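Local coordinates for aminoglycoside-O-phosphotransferase VIII (Streptomyces rimosus, PDB 4H05), which transfers phosphate from ATP to the 3'-hydroxyl of aminoglycoside antibiotics, a kinase reaction that underlies resistance to these drugs, at residues V66-A69 against P74-R77; D111-L116 against P240-A245; D134-V139 against A180-A185; A217-D222 against R248-G253; L223-R228 against L268-F273. All coordinates share one frame; numbering follows the deposited sequence.

Contact 1 (V66-A69 against P74-R77); sequences VWLA and PVPR
V75 meets A69 and L68 with its two methyl branches, one for each residue, an example of a single branched side chain packing a loop against the helix it has just left. CG1 comes in alongside the helix backbone, 3.7 Å from the N atom of A69 and 3.9 Å from the CB of the same residue. CG2 is the looser branch, 4.2 Å from the CB of L68. No hydrogen bond crosses the contact, and the 135 Å² that it buries rests on these methyl approaches. V75 can deliver both branches because its backbone is extended and its CB points toward the helix; chi1 of 93° turns CG1 well past a staggered position, which suggests mild strain. Here the chain passes from helix 54-71 to strand 78-83 of the five-stranded antiparallel sheet in the kinase-like N-terminal lobe, and the helix probably corresponds to the C-helix of protein kinases. Only the base of L68 touches V75, while its side chain also packs on V214. Farther out, P74 shares a backbone hydrogen bond with L208, P76 rests on T92 and V95, and R77 bonds through its backbone to E93.

Contact 2 (D111-L116 against P240-A245); sequences DVAVAL and PECSAA
V114 holds CG1 anti to its backbone nitrogen (chi1 172°), which leaves CG2 beside that nitrogen and directed at A245, whereas C242 turns SG anti to its own carbonyl carbon and meets A113 mainly through CB. The contact is a helix-helix packing in the largely helical C-terminal lobe of this kinase-like fold. Helices 109-124 and 240-251 run in broadly the same direction, crossing at -34° with 8.3 Å between the axes of the two short segments. Small residues make this closeness possible: the CA atoms of A113 and C242 are 5.4 Å apart. The methyl of A113 points at the second helix and fits between two residues one turn apart on it, with its CB 3.8 Å from CB of C242 and 4.4 Å from CB of A245. A245 in turn receives CG2 of V114 at 4.2 Å, so A245 touches both A113 and V114. The contact is buried and wholly apolar between side chains. R109 and L110, from the same helix as A113, extend the interface over C242 and A245, and L116 meets F246 farther along. Beyond its carbon neighbours, CB of A113 also lies 3.6 Å from the carbonyl O of C242.

Contact 3 (D134-V139 against A180-A185); sequences DRSLAV and ADEDLA
E182 and L137 run side by side but head opposite ways, the glutamate reaching in toward the helix start while the leucine runs back along its aliphatic stem. CD1 of L137 rests 3.5 Å from CG of E182, and the leucine CG lies 3.4 Å from OE1. The carboxylate end thus arrives at the backbone: L137 N donates to E182 OE1 over 2.7 Å in a nearly straight bond (171°), though the donor stands above the carboxylate plane, 39° out of it. The same oxygen comes within 3.0 Å of CB of S136. The bond joins the start of helix 137-150, with S136 at the N-cap position, to the loop leading into strand 184-187, which pairs with strand 215-218 in the C-terminal lobe. With chi1 at 57°, S136 turns OG back to donate to D134 OD1 at 2.8 Å. The N atom of S136 approaches OD1 from the same face, closing an Asx turn. A water bridges the next residue, accepting from A138 N at 2.9 Å and donating to E182 OE2. Proximity to the helix start would probably stabilise the negative charge on E182. The other carboxylate oxygen of D134 is salt-bridged to R216, and L137 packs against F265 and Y266 of helix 260-270.

Contact 4 (A217-D222 against R248-G253); sequences ADRHSD and REYGRG
R219 and Y250 form a narrow polar contact, a single side-chain hydrogen bond that links the turn between strand 215-218 and helix 220-230 to the last turns of helix 240-251 in the C-terminal lobe. The backbones stay apart, with the CA atoms of R219 and Y250 separated by 11.2 Å, and the two long side chains bridge the gap. NH1 of R219 donates to OH of Y250 across 3.0 Å, the hydroxyl oxygen sitting at the guanidinium edge and close to its plane. The flat groups are far from stacked, their planes standing 65° apart. The arginine folds into place: chi1 of 71° sets the stem so that CD passes 3.7 Å from the Y250 OH, and the bend at chi3 swings the guanidinium round to it. Y250 reaches out with its CG anti to the backbone nitrogen. The turn that carries R219 is itself tied, since the O of D218 accepts from both OG and N of S221, from opposite faces of the carbonyl.

Both polar ends have further partners. NE of R219 is salt-bridged to D183, and W254 offers its ring to the guanidinium; H124 links the Y250 hydroxyl to D222. D222 accepts from the backbone N atoms of H188 and G189, much as the helix F aspartate does in protein kinases, to which it probably corresponds. The arginine N-H, its charge partly balanced by D183, would probably polarise the hydroxyl, and the bonds through H124 and D222 lead toward the loop that carries D190, the predicted proton acceptor.

Contact 5 (L223-R228 against L268-F273); sequences LALVLR and LLDEFF
R228 and L225 of helix 220-230 approach D270 near the end of the C-terminal helix 260-270, so this helix-helix contact of the kinase-like C-terminal lobe depends on one aspartate, packed by a leucine and gripped by an arginine, with OD2 near both. The tight side belongs to L225, which is buried. Its CD1 presses within 3.5 Å of OD2 of D270, and CD2 covers the aspartate stem at 3.9 Å from CB. L225 also packs against D190, the predicted proton acceptor. The more open side is polar, where R228 and D270 are both partly exposed. One turn on from L225, R228 bends at chi2 and chi3 to bring NH2 to OD2 at 2.8 Å, a salt bridge whose N-H points almost straight (163°). OD2 is met at its anti lone pair, within the guanidinium plane, and the two flat groups are nearly coplanar (21°). D270 leaves its other oxygen to R213. From D270 a type I turn leads to the C-terminal F273, in a region that in related enzymes borders the aminoglycoside pocket. A water donates to OD2 over 2.8 Å and accepts only a weak bond, 3.4 Å long, from R228 NH1.

How the contacts relate
Contact 1 stands apart in the N-terminal lobe, its centre 21 to 24 Å from the other four, whereas those four form a connected group in the C-terminal lobe. Contacts 3 and 4, centred 14 Å apart, share the two-stranded sheet of 184-187 and 215-218 and are joined by the salt bridge of D183 with R219. Contacts 4 and 5 use successive turns of helix 220-230, and contact 2 reaches both, through V114 against E249 and S243 against L227. R135 of contact 3 touches F273 of contact 5. The predicted catalytic centre is approached by contacts 1 and 5, which lie on opposite sides of the chain's centre: L225 comes about 4 Å from D190, V75 about 9 Å from D210, measured between side chains.

Contact 1 (V66-A69 against P74-R77)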
# COMPACT_ATOMS: atom_id res chain seq x y z
N VAL A 66 7.09 -0.33 12.57
CA VAL A 66 7.67 0.08 13.83
C VAL A 66 8.34 1.42 13.65
O VAL A 66 8.26 2.30 14.51
CB VAL A 66 8.75 -0.98 14.26
CG1 VAL A 66 9.61 -0.43 15.35
CG2 VAL A 66 8.14 -2.33 14.73
N TRP A 67 9.04 1.59 12.52
CA TRP A 67 9.68 2.86 12.31
C TRP A 67 8.67 3.95 12.06
O TRP A 67 8.74 5.02 12.68
CB TRP A 67 10.70 2.77 11.21
CG TRP A 67 11.29 4.04 10.85
CD1 TRP A 67 12.38 4.67 11.46
CD2 TRP A 67 10.86 4.94 9.79
NE1 TRP A 67 12.69 5.82 10.83
CE2 TRP A 67 11.79 6.08 9.83
CE3 TRP A 67 9.85 4.92 8.85
CZ2 TRP A 67 11.69 7.16 8.97
CZ3 TRP A 67 9.77 5.98 7.95
CH2 TRP A 67 10.66 7.11 8.03
N LEU A 68 7.66 3.66 11.25
CA LEU A 68 6.58 4.60 11.08
C LEU A 68 5.86 5.09 12.38
O LEU A 68 5.49 6.27 12.53
CB LEU A 68 5.59 4.01 10.11
CG LEU A 68 5.52 4.35 8.61
CD1 LEU A 68 6.43 5.39 7.98
CD2 LEU A 68 5.33 3.10 7.76
N ALA A 69 5.63 4.21 13.29
CA ALA A 69 5.03 4.57 14.58
C ALA A 69 5.99 5.48 15.27
O ALA A 69 5.58 6.43 15.87
CB ALA A 69 4.78 3.32 15.48
N PRO A 74 0.32 7.48 11.65
CA PRO A 74 -0.59 6.55 12.32
C PRO A 74 -0.61 5.19 11.66
O PRO A 74 -0.96 5.08 10.54
CB PRO A 74 -1.92 7.21 12.18
CG PRO A 74 -1.82 8.05 10.96
CD PRO A 74 -0.39 8.48 10.84
N VAL A 75 -0.22 4.15 12.37
CA VAL A 75 0.03 2.83 11.82
C VAL A 75 -0.31 1.91 12.99
O VAL A 75 -0.09 2.26 14.12
CB VAL A 75 1.52 2.89 11.39
CG1 VAL A 75 2.48 2.40 12.44
CG2 VAL A 75 1.75 2.37 10.02
N PRO A 76 -0.88 0.73 12.76
CA PRO A 76 -1.14 0.03 14.03
C PRO A 76 0.14 -0.61 14.63
O PRO A 76 1.06 -0.92 13.93
CB PRO A 76 -2.03 -1.11 13.59
CG PRO A 76 -1.46 -1.45 12.21
CD PRO A 76 -1.11 -0.13 11.58
N ARG A 77 0.13 -0.84 15.92
CA ARG A 77 1.23 -1.51 16.59
C ARG A 77 1.46 -2.97 16.20
O ARG A 77 0.55 -3.77 15.96
CB ARG A 77 0.96 -1.36 18.09
CG ARG A 77 1.85 -2.13 19.05
CD ARG A 77 1.55 -1.73 20.52
NE ARG A 77 1.97 -0.34 20.74
CZ ARG A 77 3.21 0.06 21.09
NH1 ARG A 77 4.17 -0.80 21.31
NH2 ARG A 77 3.49 1.34 21.22

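Contact 2 (D111-L116 against P240-A245)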
# COMPACT_ATOMS: atom_id res chain seq x y z
N ASP A 111 -14.31 14.97 2.13
CA ASP A 111 -13.48 14.91 3.32
C ASP A 111 -12.44 13.74 3.34
O ASP A 111 -11.38 13.87 3.94
CB ASP A 111 -14.37 14.79 4.57
CG ASP A 111 -15.26 16.02 4.77
OD1 ASP A 111 -14.80 17.14 4.45
OD2 ASP A 111 -16.41 15.85 5.23
N VAL A 112 -12.82 12.58 2.83
CA VAL A 112 -11.91 11.40 2.74
C VAL A 112 -10.77 11.74 1.81
O VAL A 112 -9.57 11.60 2.16
CB VAL A 112 -12.68 10.15 2.31
CG1 VAL A 112 -11.71 8.98 2.14
CG2 VAL A 112 -13.74 9.82 3.37
N ALA A 113 -11.14 12.32 0.68
CA ALA A 113 -10.20 12.82 -0.31
C ALA A 113 -9.18 13.73 0.32
O ALA A 113 -8.00 13.57 0.07
CB ALA A 113 -10.93 13.54 -1.43
N VAL A 114 -9.65 14.68 1.15
CA VAL A 114 -8.79 15.64 1.82
C VAL A 114 -7.93 15.00 2.87
O VAL A 114 -6.75 15.37 3.00
CB VAL A 114 -9.63 16.84 2.44
CG1 VAL A 114 -8.76 17.73 3.28
CG2 VAL A 114 -10.27 17.71 1.30
N ALA A 115 -8.52 14.07 3.63
CA ALA A 115 -7.77 13.37 4.69
C ALA A 115 -6.66 12.55 4.01
O ALA A 115 -5.51 12.51 4.48
CB ALA A 115 -8.70 12.50 5.55
N LEU A 116 -6.98 11.96 2.85
CA LEU A 116 -5.98 11.20 2.11
C LEU A 116 -4.79 12.09 1.76
O LEU A 116 -3.64 11.77 2.09
CB LEU A 116 -6.54 10.52 0.90
CG LEU A 116 -7.32 9.23 1.15
CD1 LEU A 116 -7.94 8.80 -0.16
CD2 LEU A 116 -6.50 8.04 1.65
N PRO A 240 -13.95 13.03 -10.07
CA PRO A 240 -13.12 14.14 -10.51
C PRO A 240 -12.99 15.25 -9.45
O PRO A 240 -11.96 15.93 -9.34
CB PRO A 240 -13.86 14.65 -11.80
CG PRO A 240 -15.20 13.98 -11.81
CD PRO A 240 -15.06 12.72 -11.01
N GLU A 241 -14.04 15.44 -8.68
CA GLU A 241 -14.03 16.50 -7.67
C GLU A 241 -13.19 16.15 -6.44
O GLU A 241 -12.57 16.99 -5.83
CB GLU A 241 -15.46 16.76 -7.20
CG GLU A 241 -16.35 17.46 -8.22
CD GLU A 241 -17.66 17.86 -7.56
OE1 GLU A 241 -18.66 17.11 -7.71
OE2 GLU A 241 -17.65 18.87 -6.83
N CYS A 242 -13.26 14.91 -6.04
CA CYS A 242 -12.38 14.40 -5.02
C CYS A 242 -10.94 14.51 -5.42
O CYS A 242 -10.12 14.97 -4.61
CB CYS A 242 -12.74 12.97 -4.69
SG CYS A 242 -14.36 12.82 -3.89
N SER A 243 -10.60 14.20 -6.67
CA SER A 243 -9.18 14.36 -7.11
C SER A 243 -8.72 15.78 -7.09
O SER A 243 -7.62 16.05 -6.61
CB SER A 243 -8.90 13.82 -8.51
OG SER A 243 -9.52 12.57 -8.74
N ALA A 244 -9.52 16.70 -7.61
CA ALA A 244 -9.28 18.14 -7.34
C ALA A 244 -9.16 18.47 -5.83
O ALA A 244 -8.28 19.24 -5.43
CB ALA A 244 -10.38 18.99 -7.98
N ALA A 245 -10.04 17.93 -4.99
CA ALA A 245 -9.92 18.21 -3.54
C ALA A 245 -8.62 17.60 -2.97
O ALA A 245 -7.85 18.26 -2.27
CB ALA A 245 -11.15 17.75 -2.78

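Contact 3 (D134-V139 against A180-A185)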
# COMPACT_ATOMS: atom_id res chain seq x y z
N ASP A 134 14.68 2.10 1.39
CA ASP A 134 14.88 2.64 0.07
C ASP A 134 13.86 1.94 -0.85
O ASP A 134 13.91 0.74 -1.02
CB ASP A 134 16.33 2.20 -0.39
CG ASP A 134 16.81 2.91 -1.62
OD1 ASP A 134 16.12 3.75 -2.21
OD2 ASP A 134 17.95 2.61 -2.02
N ARG A 135 12.97 2.69 -1.51
CA ARG A 135 12.21 2.17 -2.60
C ARG A 135 12.35 3.03 -3.88
O ARG A 135 11.36 3.27 -4.64
CB ARG A 135 10.74 2.07 -2.18
CG ARG A 135 9.99 0.97 -2.97
CD ARG A 135 8.68 1.52 -3.56
NE ARG A 135 8.05 0.46 -4.36
CZ ARG A 135 7.06 0.64 -5.24
NH1 ARG A 135 6.53 1.82 -5.46
NH2 ARG A 135 6.63 -0.40 -5.92
N SER A 136 13.56 3.53 -4.13
CA SER A 136 13.78 4.41 -5.27
C SER A 136 13.86 3.63 -6.56
O SER A 136 13.80 2.40 -6.55
CB SER A 136 15.05 5.22 -5.08
OG SER A 136 16.12 4.37 -4.90
N LEU A 137 13.99 4.35 -7.68
CA LEU A 137 14.11 3.70 -9.02
C LEU A 137 15.29 2.76 -9.14
O LEU A 137 15.18 1.73 -9.90
CB LEU A 137 14.24 4.74 -10.10
CG LEU A 137 13.01 5.66 -10.27
CD1 LEU A 137 13.40 6.89 -11.07
CD2 LEU A 137 11.86 4.91 -10.90
N ALA A 138 16.39 3.04 -8.40
CA ALA A 138 17.51 1.98 -8.33
C ALA A 138 17.03 0.65 -7.76
O ALA A 138 17.52 -0.41 -8.13
CB ALA A 138 18.81 2.46 -7.60
N VAL A 139 15.96 0.64 -7.01
CA VAL A 139 15.46 -0.65 -6.48
C VAL A 139 14.30 -1.16 -7.29
O VAL A 139 14.09 -2.40 -7.52
CB VAL A 139 14.90 -0.47 -5.02
CG1 VAL A 139 14.04 -1.63 -4.59
CG2 VAL A 139 15.98 -0.26 -4.03
N ALA A 180 13.89 11.54 -15.54
CA ALA A 180 15.19 12.20 -15.34
C ALA A 180 15.65 12.34 -13.87
O ALA A 180 16.82 12.21 -13.55
CB ALA A 180 15.12 13.59 -15.98
N ASP A 181 14.71 12.65 -12.97
CA ASP A 181 15.04 12.99 -11.58
C ASP A 181 14.00 12.30 -10.66
O ASP A 181 12.94 11.92 -11.12
CB ASP A 181 14.91 14.49 -11.42
CG ASP A 181 13.49 14.95 -11.64
OD1 ASP A 181 13.12 15.02 -12.85
OD2 ASP A 181 12.73 15.15 -10.63
N GLU A 182 14.35 12.07 -9.39
CA GLU A 182 13.42 11.58 -8.38
C GLU A 182 13.32 12.71 -7.41
O GLU A 182 14.33 13.08 -6.84
CB GLU A 182 13.95 10.34 -7.65
CG GLU A 182 13.86 9.06 -8.42
CD GLU A 182 14.62 7.97 -7.73
OE1 GLU A 182 13.95 7.03 -7.25
OE2 GLU A 182 15.86 8.07 -7.66
N ASP A 183 12.13 13.26 -7.21
CA ASP A 183 11.92 14.24 -6.17
C ASP A 183 11.62 13.45 -4.83
O ASP A 183 10.49 13.10 -4.54
CB ASP A 183 10.79 15.12 -6.65
CG ASP A 183 10.29 16.06 -5.58
OD1 ASP A 183 11.03 16.28 -4.64
OD2 ASP A 183 9.18 16.58 -5.71
N LEU A 184 12.63 13.14 -4.04
CA LEU A 184 12.48 12.14 -3.01
C LEU A 184 11.63 12.62 -1.86
O LEU A 184 11.77 13.74 -1.40
CB LEU A 184 13.84 11.73 -2.45
CG LEU A 184 14.77 10.93 -3.34
CD1 LEU A 184 16.18 10.76 -2.74
CD2 LEU A 184 14.18 9.61 -3.78
N ALA A 185 10.81 11.72 -1.35
CA ALA A 185 10.15 11.84 -0.06
C ALA A 185 9.97 10.41 0.51
O ALA A 185 10.15 9.40 -0.18
CB ALA A 185 8.78 12.48 -0.23
O HOH W 1 17.15 5.76 -7.83

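Contact 4 (A217-D222 against R248-G253)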
# COMPACT_ATOMS: atom_id res chain seq x y z
N ALA A 217 11.33 7.43 -2.30
CA ALA A 217 10.99 7.40 -3.70
C ALA A 217 10.41 8.76 -4.11
O ALA A 217 10.21 9.65 -3.29
CB ALA A 217 9.97 6.31 -4.01
N ASP A 218 10.21 8.94 -5.39
CA ASP A 218 9.56 10.17 -5.83
C ASP A 218 8.23 10.22 -5.21
O ASP A 218 7.46 9.28 -5.37
CB ASP A 218 9.34 10.12 -7.34
CG ASP A 218 9.11 11.50 -7.94
OD1 ASP A 218 8.06 12.07 -7.63
OD2 ASP A 218 9.99 11.99 -8.71
N ARG A 219 7.90 11.32 -4.58
CA ARG A 219 6.53 11.53 -4.14
C ARG A 219 5.49 11.16 -5.16
O ARG A 219 4.38 10.75 -4.77
CB ARG A 219 6.29 12.99 -3.70
CG ARG A 219 6.29 13.99 -4.89
CD ARG A 219 6.28 15.43 -4.47
NE ARG A 219 7.49 15.79 -3.77
CZ ARG A 219 7.58 16.16 -2.50
NH1 ARG A 219 6.53 16.25 -1.70
NH2 ARG A 219 8.77 16.46 -2.02
N HIS A 220 5.77 11.31 -6.46
CA HIS A 220 4.75 10.89 -7.48
C HIS A 220 4.46 9.42 -7.40
O HIS A 220 3.41 8.92 -7.87
CB HIS A 220 5.15 11.36 -8.90
CG HIS A 220 5.16 12.86 -9.05
ND1 HIS A 220 4.12 13.55 -9.62
CD2 HIS A 220 6.04 13.81 -8.62
CE1 HIS A 220 4.36 14.86 -9.54
NE2 HIS A 220 5.55 15.02 -8.98
N SER A 221 5.32 8.64 -6.76
CA SER A 221 4.94 7.21 -6.61
C SER A 221 3.68 7.04 -5.76
O SER A 221 3.03 6.00 -5.82
CB SER A 221 6.08 6.41 -5.93
OG SER A 221 6.42 7.07 -4.72
N ASP A 222 3.44 7.99 -4.84
CA ASP A 222 2.24 7.95 -4.00
C ASP A 222 1.07 8.66 -4.67
O ASP A 222 -0.10 8.15 -4.70
CB ASP A 222 2.50 8.54 -2.62
CG ASP A 222 3.17 7.58 -1.64
OD1 ASP A 222 3.26 6.37 -1.90
OD2 ASP A 222 3.68 8.08 -0.64
N ARG A 248 -5.88 20.07 -4.29
CA ARG A 248 -5.87 21.38 -3.55
C ARG A 248 -5.24 21.23 -2.17
O ARG A 248 -4.37 21.99 -1.82
CB ARG A 248 -7.32 21.87 -3.38
CG ARG A 248 -7.55 23.23 -2.64
CD ARG A 248 -9.03 23.66 -2.74
NE ARG A 248 -9.55 23.23 -4.06
CZ ARG A 248 -10.49 22.31 -4.29
NH1 ARG A 248 -11.16 21.70 -3.32
NH2 ARG A 248 -10.80 22.02 -5.56
N GLU A 249 -5.68 20.24 -1.39
CA GLU A 249 -5.09 19.94 -0.08
C GLU A 249 -3.62 19.54 -0.17
O GLU A 249 -2.77 20.09 0.54
CB GLU A 249 -5.91 18.88 0.67
CG GLU A 249 -5.32 18.38 2.01
CD GLU A 249 -5.11 19.48 3.05
OE1 GLU A 249 -5.88 20.48 2.89
OE2 GLU A 249 -4.18 19.36 3.95
N TYR A 250 -3.27 18.63 -1.07
CA TYR A 250 -1.84 18.28 -1.12
C TYR A 250 -1.01 19.49 -1.45
O TYR A 250 0.03 19.73 -0.84
CB TYR A 250 -1.59 17.20 -2.14
CG TYR A 250 -0.18 16.69 -2.03
CD1 TYR A 250 0.15 15.72 -1.13
CD2 TYR A 250 0.82 17.23 -2.81
CE1 TYR A 250 1.44 15.21 -1.06
CE2 TYR A 250 2.12 16.73 -2.75
CZ TYR A 250 2.43 15.71 -1.88
OH TYR A 250 3.72 15.30 -1.80
N GLY A 251 -1.45 20.29 -2.42
CA GLY A 251 -0.77 21.56 -2.72
C GLY A 251 -0.49 22.54 -1.57
O GLY A 251 0.38 23.38 -1.68
N ARG A 252 -1.14 22.42 -0.43
CA ARG A 252 -0.88 23.39 0.67
C ARG A 252 0.54 23.64 1.30
O ARG A 252 1.04 24.73 1.12
CB ARG A 252 -1.93 23.25 1.74
CG ARG A 252 -3.33 23.71 1.28
CD ARG A 252 -4.40 23.48 2.38
NE ARG A 252 -3.88 23.73 3.74
CZ ARG A 252 -4.40 23.28 4.89
NH1 ARG A 252 -5.50 22.52 4.90
NH2 ARG A 252 -3.80 23.58 6.05
N GLY A 253 1.29 22.70 1.92
CA GLY A 253 1.49 21.31 1.51
C GLY A 253 2.83 21.26 0.75
O GLY A 253 3.92 21.05 1.34

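Contact 5 (L223-R228 against L268-F273)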
# COMPACT_ATOMS: atom_id res chain seq x y z
N LEU A 223 1.38 9.83 -5.26
CA LEU A 223 0.36 10.61 -5.97
C LEU A 223 -0.31 9.83 -7.09
O LEU A 223 -1.52 9.97 -7.30
CB LEU A 223 0.99 11.89 -6.50
CG LEU A 223 1.40 12.89 -5.42
CD1 LEU A 223 2.20 14.08 -5.93
CD2 LEU A 223 0.15 13.32 -4.66
N ALA A 224 0.48 9.05 -7.84
CA ALA A 224 0.02 8.34 -9.01
C ALA A 224 -1.07 7.40 -8.59
O ALA A 224 -2.14 7.34 -9.22
CB ALA A 224 1.17 7.58 -9.71
N LEU A 225 -0.84 6.64 -7.50
CA LEU A 225 -1.75 5.56 -7.23
C LEU A 225 -2.96 6.09 -6.55
O LEU A 225 -4.02 5.65 -6.79
CB LEU A 225 -1.14 4.45 -6.37
CG LEU A 225 0.21 3.81 -6.71
CD1 LEU A 225 0.29 2.40 -6.11
CD2 LEU A 225 0.64 3.90 -8.15
N VAL A 226 -2.80 6.99 -5.62
CA VAL A 226 -3.95 7.58 -5.02
C VAL A 226 -4.82 8.22 -6.06
O VAL A 226 -6.05 8.14 -5.94
CB VAL A 226 -3.61 8.65 -3.93
CG1 VAL A 226 -4.34 9.93 -4.23
CG2 VAL A 226 -4.11 8.12 -2.65
N LEU A 227 -4.23 8.91 -7.06
CA LEU A 227 -5.08 9.65 -8.06
C LEU A 227 -5.70 8.72 -9.06
O LEU A 227 -6.80 8.95 -9.55
CB LEU A 227 -4.31 10.77 -8.76
CG LEU A 227 -3.95 11.95 -7.86
CD1 LEU A 227 -2.76 12.64 -8.49
CD2 LEU A 227 -5.10 12.96 -7.59
N ARG A 228 -5.03 7.61 -9.36
CA ARG A 228 -5.62 6.61 -10.23
C ARG A 228 -6.85 6.03 -9.56
O ARG A 228 -7.79 5.69 -10.26
CB ARG A 228 -4.62 5.48 -10.55
CG ARG A 228 -5.20 4.30 -11.32
CD ARG A 228 -5.12 3.05 -10.40
NE ARG A 228 -3.80 2.49 -10.44
CZ ARG A 228 -3.13 1.82 -9.49
NH1 ARG A 228 -3.59 1.49 -8.26
NH2 ARG A 228 -1.90 1.43 -9.83
N LEU A 268 2.50 3.11 -14.46
CA LEU A 268 3.08 2.03 -15.25
C LEU A 268 3.99 1.16 -14.40
O LEU A 268 3.89 -0.10 -14.40
CB LEU A 268 3.89 2.61 -16.45
CG LEU A 268 4.77 1.63 -17.18
CD1 LEU A 268 3.96 0.50 -17.86
CD2 LEU A 268 5.70 2.43 -18.14
N LEU A 269 4.83 1.80 -13.60
CA LEU A 269 5.62 0.97 -12.66
C LEU A 269 4.79 -0.01 -11.83
O LEU A 269 5.20 -1.18 -11.57
CB LEU A 269 6.45 1.88 -11.75
CG LEU A 269 7.36 1.18 -10.73
CD1 LEU A 269 8.41 0.34 -11.48
CD2 LEU A 269 7.97 2.22 -9.75
N ASP A 270 3.63 0.46 -11.43
CA ASP A 270 2.83 -0.30 -10.53
C ASP A 270 2.21 -1.51 -11.19
O ASP A 270 1.84 -2.45 -10.51
CB ASP A 270 1.73 0.56 -9.87
CG ASP A 270 1.16 -0.10 -8.59
OD1 ASP A 270 1.92 -0.61 -7.72
OD2 ASP A 270 -0.08 -0.16 -8.44
N GLU A 271 2.10 -1.51 -12.51
CA GLU A 271 1.57 -2.65 -13.20
C GLU A 271 2.46 -3.87 -13.01
O GLU A 271 2.03 -4.98 -13.27
CB GLU A 271 1.53 -2.36 -14.69
CG GLU A 271 0.75 -1.09 -15.07
CD GLU A 271 -0.58 -1.45 -15.62
OE1 GLU A 271 -1.16 -2.40 -15.03
OE2 GLU A 271 -1.01 -0.82 -16.62
N PHE A 272 3.71 -3.64 -12.62
CA PHE A 272 4.71 -4.71 -12.52
C PHE A 272 4.62 -5.43 -11.19
O PHE A 272 5.22 -6.47 -11.02
CB PHE A 272 6.13 -4.18 -12.63
CG PHE A 272 6.47 -3.66 -14.00
CD1 PHE A 272 7.20 -4.42 -14.88
CD2 PHE A 272 6.06 -2.45 -14.38
CE1 PHE A 272 7.52 -3.94 -16.11
CE2 PHE A 272 6.35 -1.95 -15.62
CZ PHE A 272 7.06 -2.71 -16.51
N PHE A 273 3.88 -4.87 -10.26
CA PHE A 273 3.81 -5.40 -8.92
C PHE A 273 2.43 -5.90 -8.56
O PHE A 273 2.24 -6.50 -7.52
CB PHE A 273 4.21 -4.30 -7.94
CG PHE A 273 5.60 -3.80 -8.11
CD1 PHE A 273 6.62 -4.33 -7.37
CD2 PHE A 273 5.86 -2.73 -8.92
CE1 PHE A 273 7.91 -3.83 -7.49
CE2 PHE A 273 7.12 -2.26 -9.07
CZ PHE A 273 8.17 -2.81 -8.38
OXT PHE A 273 1.46 -5.71 -9.25
O HOH W 2 -1.72 -0.46 -6.21